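Local coordinates for putative aminooxidase (Propionibacterium acnes, PDB 2BA9), which isomerises polyunsaturated fatty acids, producing conjugated linoleic acid, and carries a bound flavin-adenine dinucleotide, at residues M142-E147 and V374-Y379; G382-V387 and E401-G406. One frame throughout, in Å; residues are numbered along the deposited sequence.

Interaction 1: M142-E147 and V374-Y379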
loop_
_atom_site.group_PDB
_atom_site.type_symbol
_atom_site.label_atom_id
_atom_site.label_comp_id
_atom_site.label_asym_id
_atom_site.label_seq_id
_atom_site.Cartn_x
_atom_site.Cartn_y
_atom_site.Cartn_z
ATOM N N MET A 142 -10.455 15.429 -5.790
ATOM C CA MET A 142 -10.727 14.451 -6.848
ATOM C C MET A 142 -9.832 14.640 -8.086
ATOM O O MET A 142 -9.806 13.785 -8.979
ATOM C CB MET A 142 -12.198 14.545 -7.237
ATOM C CG MET A 142 -13.145 14.323 -6.071
ATOM S SD MET A 142 -14.852 14.184 -6.583
ATOM C CE MET A 142 -15.692 14.144 -4.982
ATOM N N LEU A 143 -9.107 15.760 -8.116
ATOM C CA LEU A 143 -8.171 16.091 -9.182
ATOM C C LEU A 143 -6.818 15.407 -8.963
ATOM O O LEU A 143 -6.465 15.098 -7.830
ATOM C CB LEU A 143 -7.937 17.603 -9.215
ATOM C CG LEU A 143 -9.086 18.475 -9.690
ATOM C CD1 LEU A 143 -8.812 19.986 -9.444
ATOM C CD2 LEU A 143 -9.340 18.167 -11.181
ATOM N N PRO A 144 -6.038 15.196 -10.054
ATOM C CA PRO A 144 -4.666 14.729 -9.844
ATOM C C PRO A 144 -3.916 15.682 -8.900
ATOM O O PRO A 144 -4.186 16.899 -8.893
ATOM C CB PRO A 144 -4.066 14.718 -11.251
ATOM C CG PRO A 144 -5.236 14.657 -12.182
ATOM C CD PRO A 144 -6.348 15.372 -11.486
ATOM N N PHE A 145 -3.010 15.123 -8.093
ATOM C CA PHE A 145 -2.353 15.884 -7.021
ATOM C C PHE A 145 -1.731 17.199 -7.472
ATOM O O PHE A 145 -1.879 18.198 -6.773
ATOM C CB PHE A 145 -1.312 15.031 -6.297
ATOM C CG PHE A 145 -0.843 15.613 -4.969
ATOM C CD1 PHE A 145 -1.732 15.829 -3.936
ATOM C CD2 PHE A 145 0.507 15.875 -4.745
ATOM C CE1 PHE A 145 -1.304 16.356 -2.716
ATOM C CE2 PHE A 145 0.946 16.389 -3.524
ATOM C CZ PHE A 145 0.036 16.625 -2.512
ATOM N N ASP A 146 -1.053 17.208 -8.623
ATOM C CA ASP A 146 -0.420 18.440 -9.116
ATOM C C ASP A 146 -1.451 19.492 -9.470
ATOM O O ASP A 146 -1.212 20.686 -9.255
ATOM C CB ASP A 146 0.456 18.193 -10.354
ATOM C CG ASP A 146 1.809 17.595 -10.018
ATOM O OD1 ASP A 146 2.368 17.888 -8.929
ATOM O OD2 ASP A 146 2.317 16.830 -10.869
ATOM N N GLU A 147 -2.567 19.057 -10.057
ATOM C CA GLU A 147 -3.665 19.966 -10.398
ATOM C C GLU A 147 -4.276 20.555 -9.123
ATOM O O GLU A 147 -4.507 21.753 -9.022
ATOM C CB GLU A 147 -4.731 19.243 -11.228
ATOM C CG GLU A 147 -4.303 19.013 -12.667
ATOM C CD GLU A 147 -5.379 18.340 -13.502
ATOM O OE1 GLU A 147 -6.574 18.712 -13.344
ATOM O OE2 GLU A 147 -5.017 17.444 -14.308
ATOM N N VAL A 374 -8.545 4.325 -8.767
ATOM C CA VAL A 374 -9.257 4.763 -9.980
ATOM C C VAL A 374 -8.758 6.146 -10.418
ATOM O O VAL A 374 -8.063 6.847 -9.667
ATOM C CB VAL A 374 -10.800 4.717 -9.834
ATOM C CG1 VAL A 374 -11.272 3.267 -9.617
ATOM C CG2 VAL A 374 -11.297 5.645 -8.707
ATOM N N SER A 375 -9.086 6.495 -11.659
ATOM C CA SER A 375 -8.622 7.716 -12.274
ATOM C C SER A 375 -9.367 8.897 -11.681
ATOM O O SER A 375 -10.449 8.742 -11.083
ATOM C CB SER A 375 -8.850 7.668 -13.793
ATOM O OG SER A 375 -10.237 7.532 -14.088
ATOM N N SER A 376 -8.793 10.082 -11.852
ATOM C CA SER A 376 -9.457 11.302 -11.410
ATOM C C SER A 376 -10.886 11.413 -11.974
ATOM O O SER A 376 -11.832 11.697 -11.234
ATOM C CB SER A 376 -8.627 12.526 -11.796
ATOM O OG SER A 376 -9.248 13.714 -11.329
ATOM N N GLU A 377 -11.037 11.152 -13.271
ATOM C CA GLU A 377 -12.356 11.160 -13.929
ATOM C C GLU A 377 -13.358 10.174 -13.299
ATOM O O GLU A 377 -14.511 10.515 -13.011
ATOM C CB GLU A 377 -12.192 10.805 -15.411
ATOM C CG GLU A 377 -13.508 10.668 -16.162
ATOM C CD GLU A 377 -13.319 10.272 -17.611
ATOM O OE1 GLU A 377 -13.788 11.038 -18.481
ATOM O OE2 GLU A 377 -12.698 9.205 -17.867
ATOM N N ASP A 378 -12.905 8.937 -13.125
ATOM C CA ASP A 378 -13.718 7.897 -12.520
ATOM C C ASP A 378 -14.013 8.259 -11.052
ATOM O O ASP A 378 -15.129 8.107 -10.588
ATOM C CB ASP A 378 -13.039 6.526 -12.680
ATOM C CG ASP A 378 -13.071 6.009 -14.126
ATOM O OD1 ASP A 378 -13.865 6.520 -14.952
ATOM O OD2 ASP A 378 -12.306 5.070 -14.447
ATOM N N TYR A 379 -13.032 8.791 -10.342
ATOM C CA TYR A 379 -13.261 9.265 -8.973
ATOM C C TYR A 379 -14.373 10.345 -8.963
ATOM O O TYR A 379 -15.322 10.255 -8.179
ATOM C CB TYR A 379 -11.945 9.762 -8.334
ATOM C CG TYR A 379 -11.961 9.810 -6.811
ATOM C CD1 TYR A 379 -11.131 8.969 -6.050
ATOM C CD2 TYR A 379 -12.802 10.693 -6.127
ATOM C CE1 TYR A 379 -11.150 9.015 -4.641
ATOM C CE2 TYR A 379 -12.830 10.739 -4.740
ATOM C CZ TYR A 379 -12.020 9.912 -4.002
ATOM O OH TYR A 379 -12.098 10.000 -2.629
#
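Where L143 passes S376, the loop that leads into one helix meets the first turn of another, and L143 CA and S376 CA are 5.4 Å apart. The centre of the contact is the hydroxyl of S376, whose OG stands anti to the backbone N (chi1 -178°) and is carried out of its helix to the carbonyl of M142. S376 OG is the donor to M142 O; the modelled separation of 2.4 Å is very short, so its exact length is doubtful. P144 touches the same serine with its CD, 3.7 Å from S376 CB. One turn on, the extended side chain of M142 crosses that of Y379 at about a right angle. M142 CG comes obliquely to within 3.6 Å of Y379 CD2, and M142 SD lies at the ring edge, 5.3 Å from the centroid, as a Met-aromatic contact. S375 caps the helix start, its OG accepting from D378 N at 3.2 Å. The phenol end of Y379 is held by H133, outside the contact. The contact thus joins the approach to helix 145-151, which packs through F145 on helix 178-184, to helix 376-380, which follows strand 359-373 and whose Y379 touches A179 of the same helix.

Interaction 2: G382-V387 and E401-G406. With FAD (flavin-adenine dinucleotide), chain D.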
loop_
_atom_site.group_PDB
_atom_site.type_symbol
_atom_site.label_atom_id
_atom_site.label_comp_id
_atom_site.label_asym_id
_atom_site.label_seq_id
_atom_site.Cartn_x
_atom_site.Cartn_y
_atom_site.Cartn_z
ATOM N N GLY A 382 -18.010 9.469 -9.463
ATOM C CA GLY A 382 -18.677 8.957 -8.268
ATOM C C GLY A 382 -18.309 7.542 -7.863
ATOM O O GLY A 382 -18.994 6.951 -7.031
ATOM N N TRP A 383 -17.212 7.008 -8.410
ATOM C CA TRP A 383 -16.831 5.596 -8.210
ATOM C C TRP A 383 -17.160 5.050 -6.820
ATOM O O TRP A 383 -17.831 4.046 -6.715
ATOM C CB TRP A 383 -15.337 5.365 -8.510
ATOM C CG TRP A 383 -14.999 3.927 -8.833
ATOM C CD1 TRP A 383 -14.967 3.346 -10.082
ATOM C CD2 TRP A 383 -14.629 2.897 -7.905
ATOM N NE1 TRP A 383 -14.610 2.018 -9.975
ATOM C CE2 TRP A 383 -14.400 1.719 -8.654
ATOM C CE3 TRP A 383 -14.478 2.855 -6.513
ATOM C CZ2 TRP A 383 -14.038 0.523 -8.058
ATOM C CZ3 TRP A 383 -14.105 1.660 -5.921
ATOM C CH2 TRP A 383 -13.889 0.513 -6.692
ATOM N N TYR A 384 -16.716 5.739 -5.772
ATOM C CA TYR A 384 -16.846 5.254 -4.379
ATOM C C TYR A 384 -18.246 5.473 -3.774
ATOM O O TYR A 384 -18.628 4.795 -2.822
ATOM C CB TYR A 384 -15.773 5.896 -3.477
ATOM C CG TYR A 384 -14.370 5.416 -3.742
ATOM C CD1 TYR A 384 -13.870 4.291 -3.096
ATOM C CD2 TYR A 384 -13.536 6.081 -4.636
ATOM C CE1 TYR A 384 -12.592 3.840 -3.324
ATOM C CE2 TYR A 384 -12.226 5.623 -4.881
ATOM C CZ TYR A 384 -11.768 4.498 -4.217
ATOM O OH TYR A 384 -10.493 4.004 -4.427
ATOM N N GLU A 385 -19.004 6.425 -4.316
ATOM C CA GLU A 385 -20.402 6.562 -3.947
ATOM C C GLU A 385 -21.121 5.299 -4.394
ATOM O O GLU A 385 -21.900 4.716 -3.646
ATOM C CB GLU A 385 -21.030 7.812 -4.588
ATOM C CG GLU A 385 -20.516 9.124 -3.991
ATOM C CD GLU A 385 -21.304 10.331 -4.452
ATOM O OE1 GLU A 385 -22.490 10.414 -4.100
ATOM O OE2 GLU A 385 -20.735 11.203 -5.147
ATOM N N LYS A 386 -20.824 4.859 -5.615
ATOM C CA LYS A 386 -21.385 3.617 -6.127
ATOM C C LYS A 386 -20.909 2.411 -5.312
ATOM O O LYS A 386 -21.722 1.678 -4.758
ATOM C CB LYS A 386 -21.028 3.433 -7.604
ATOM C CG LYS A 386 -21.580 2.155 -8.215
ATOM C CD LYS A 386 -23.111 2.195 -8.391
ATOM C CE LYS A 386 -23.578 1.234 -9.488
ATOM N NZ LYS A 386 -24.968 1.492 -10.000
ATOM N N VAL A 387 -19.597 2.210 -5.220
ATOM C CA VAL A 387 -19.087 0.962 -4.637
ATOM C C VAL A 387 -19.417 0.844 -3.139
ATOM O O VAL A 387 -19.778 -0.241 -2.670
ATOM C CB VAL A 387 -17.600 0.745 -4.953
ATOM C CG1 VAL A 387 -17.054 -0.497 -4.224
ATOM C CG2 VAL A 387 -17.424 0.603 -6.457
ATOM N N GLU A 401 -7.117 -2.672 -0.254
ATOM C CA GLU A 401 -6.459 -1.449 -0.712
ATOM C C GLU A 401 -7.373 -0.534 -1.540
ATOM O O GLU A 401 -7.395 0.665 -1.299
ATOM C CB GLU A 401 -5.189 -1.776 -1.469
ATOM C CG GLU A 401 -4.071 -2.351 -0.575
ATOM C CD GLU A 401 -2.860 -2.817 -1.369
ATOM O OE1 GLU A 401 -3.059 -3.449 -2.425
ATOM O OE2 GLU A 401 -1.718 -2.563 -0.943
ATOM N N ILE A 402 -8.148 -1.101 -2.464
ATOM C CA ILE A 402 -8.998 -0.301 -3.358
ATOM C C ILE A 402 -9.960 0.634 -2.610
ATOM O O ILE A 402 -10.192 1.732 -3.083
ATOM C CB ILE A 402 -9.790 -1.184 -4.373
ATOM C CG1 ILE A 402 -10.427 -0.341 -5.497
ATOM C CG2 ILE A 402 -10.870 -2.009 -3.639
ATOM C CD1 ILE A 402 -9.530 0.685 -6.152
ATOM N N MET A 403 -10.451 0.224 -1.435
ATOM C CA MET A 403 -11.470 0.995 -0.675
ATOM C C MET A 403 -10.905 2.056 0.278
ATOM O O MET A 403 -11.657 2.858 0.859
ATOM C CB MET A 403 -12.374 0.059 0.148
ATOM C CG MET A 403 -13.146 -0.976 -0.659
ATOM S SD MET A 403 -13.994 -0.343 -2.135
ATOM C CE MET A 403 -15.083 0.878 -1.396
ATOM N N SER A 404 -9.586 2.041 0.437
ATOM C CA SER A 404 -8.892 2.925 1.361
ATOM C C SER A 404 -7.643 3.468 0.667
ATOM O O SER A 404 -7.715 4.440 -0.083
ATOM C CB SER A 404 -8.546 2.181 2.667
ATOM O OG SER A 404 -7.776 0.996 2.432
ATOM N N PHE A 405 -6.506 2.830 0.905
ATOM C CA PHE A 405 -5.264 3.219 0.264
ATOM C C PHE A 405 -4.312 2.050 0.367
ATOM O O PHE A 405 -4.466 1.206 1.253
ATOM C CB PHE A 405 -4.678 4.458 0.942
ATOM C CG PHE A 405 -3.397 4.909 0.342
ATOM C CD1 PHE A 405 -3.392 5.601 -0.863
ATOM C CD2 PHE A 405 -2.186 4.617 0.958
ATOM C CE1 PHE A 405 -2.194 6.008 -1.437
ATOM C CE2 PHE A 405 -0.986 5.012 0.385
ATOM C CZ PHE A 405 -0.991 5.720 -0.806
ATOM N N GLY A 406 -3.342 2.000 -0.542
ATOM C CA GLY A 406 -2.345 0.948 -0.564
ATOM C C GLY A 406 -1.291 1.029 0.531
ATOM O O GLY A 406 -0.106 0.952 0.228
HETATM P PA FAD D . -2.104 -7.527 0.293
HETATM O O1A FAD D . -1.019 -7.110 1.242
HETATM O O2A FAD D . -1.756 -7.532 -1.181
HETATM O O5B FAD D . -2.549 -9.022 0.656
HETATM C C5B FAD D . -3.605 -9.584 -0.088
HETATM C C4B FAD D . -3.730 -11.060 0.222
HETATM O O4B FAD D . -4.819 -11.589 -0.508
HETATM C C3B FAD D . -2.465 -11.833 -0.157
HETATM O O3B FAD D . -2.013 -12.586 0.946
HETATM C C2B FAD D . -2.905 -12.683 -1.326
HETATM O O2B FAD D . -2.139 -13.880 -1.467
HETATM C C1B FAD D . -4.413 -12.823 -1.054
HETATM N N9A FAD D . -5.130 -13.155 -2.298
HETATM C C8A FAD D . -5.089 -12.477 -3.498
HETATM N N7A FAD D . -5.876 -13.131 -4.398
HETATM C C5A FAD D . -6.419 -14.218 -3.783
HETATM C C6A FAD D . -7.280 -15.246 -4.218
HETATM N N6A FAD D . -8.030 -15.052 -5.351
HETATM N N1A FAD D . -7.676 -16.218 -3.306
HETATM C C2A FAD D . -7.191 -16.227 -2.006
HETATM N N3A FAD D . -6.340 -15.212 -1.591
HETATM C C4A FAD D . -5.944 -14.241 -2.460
HETATM N N1 FAD D . 2.646 -0.050 3.486
HETATM C C2 FAD D . 2.849 0.854 4.509
HETATM O O2 FAD D . 1.960 1.056 5.336
HETATM N N3 FAD D . 4.040 1.550 4.583
HETATM C C4 FAD D . 5.037 1.322 3.657
HETATM O O4 FAD D . 6.101 1.950 3.764
HETATM C C4X FAD D . 4.838 0.395 2.628
HETATM N N5 FAD D . 5.806 0.157 1.668
HETATM C C5X FAD D . 5.684 -0.869 0.750
HETATM C C6 FAD D . 6.734 -1.179 -0.112
HETATM C C7 FAD D . 6.609 -2.240 -1.006
HETATM C C7M FAD D . 7.768 -2.556 -1.907
HETATM C C8 FAD D . 5.431 -2.980 -1.045
HETATM C C8M FAD D . 5.245 -4.128 -1.990
HETATM C C9 FAD D . 4.385 -2.659 -0.184
HETATM C C9A FAD D . 4.492 -1.597 0.715
HETATM N N10 FAD D . 3.440 -1.240 1.580
HETATM C C10 FAD D . 3.636 -0.303 2.568
HETATM C "C1'" FAD D . 2.027 -1.589 1.253
HETATM C "C2'" FAD D . 1.493 -2.702 2.146
HETATM O "O2'" FAD D . 2.395 -3.800 2.228
HETATM C "C3'" FAD D . 0.150 -3.136 1.579
HETATM O "O3'" FAD D . -0.672 -1.983 1.378
HETATM C "C4'" FAD D . -0.530 -4.139 2.497
HETATM O "O4'" FAD D . 0.145 -5.391 2.484
HETATM C "C5'" FAD D . -1.983 -4.279 2.066
HETATM O "O5'" FAD D . -2.560 -5.399 2.674
HETATM P P FAD D . -3.853 -6.109 2.002
HETATM O O1P FAD D . -4.259 -7.333 2.801
HETATM O O2P FAD D . -4.939 -5.094 1.921
HETATM O O3P FAD D . -3.393 -6.601 0.545
#
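M403 folds back on itself, with chi2 at -47° and chi3 at -59°, and this double bend brings its sulfur to V387 and its methyl to V387 and Y384, although its CB points away from them. M403 SD and CE both rest on V387, the sulfur 3.7 Å from V387 CG1, while M403 CE also sits at the edge of the Y384 ring, 4.0 Å from Y384 CD1. The phenol of Y384 reaches past the methionine to the backbone: Y384 OH donates to I402 O over 2.7 Å, approaching almost straight along the carbonyl (C=O...O angle 172°), with that oxygen lying in the plane of the tyrosine ring. The same hydroxyl is hydrogen-bonded to Y180, so two partners grip this buried group. Alongside, W383 CH2 meets I402 CG1 at 3.8 Å, and W383 CE3 lies over the centre of the Y384 ring. At the far end of the 3-10 turn 401-403, E401 OE2 accepts from the ribityl hydroxyl O3' of the cofactor at 2.6 Å, and E401 OE1 forms a salt bridge with K45. Such a loop between strand 396-398 of the parallel sheet and helix 408-423, with an acidic residue on the ribityl chain, is characteristic of the FAD site in flavin-containing amine oxidoreductases.

The two interactions lie in series along the chain, with centres about 13 Å apart and on the same side of the molecule's centre. Helices 376-380 and 383-389 follow each other directly and join them: D378 O and W383 N are 3.2 Å apart, probably hydrogen-bonded, and Y379 CE1 packs 3.6 Å from Y384 CE2. V374, just after strand 359-373, packs against both W383 and Y384. H133, which meets Y379 in interaction 1, stacks on Y384 and donates through NE2 to S404 O. A chain of contacts therefore runs from the approach to helix 145-151, through the two consecutive helices, to the FAD-binding loop in interaction 2.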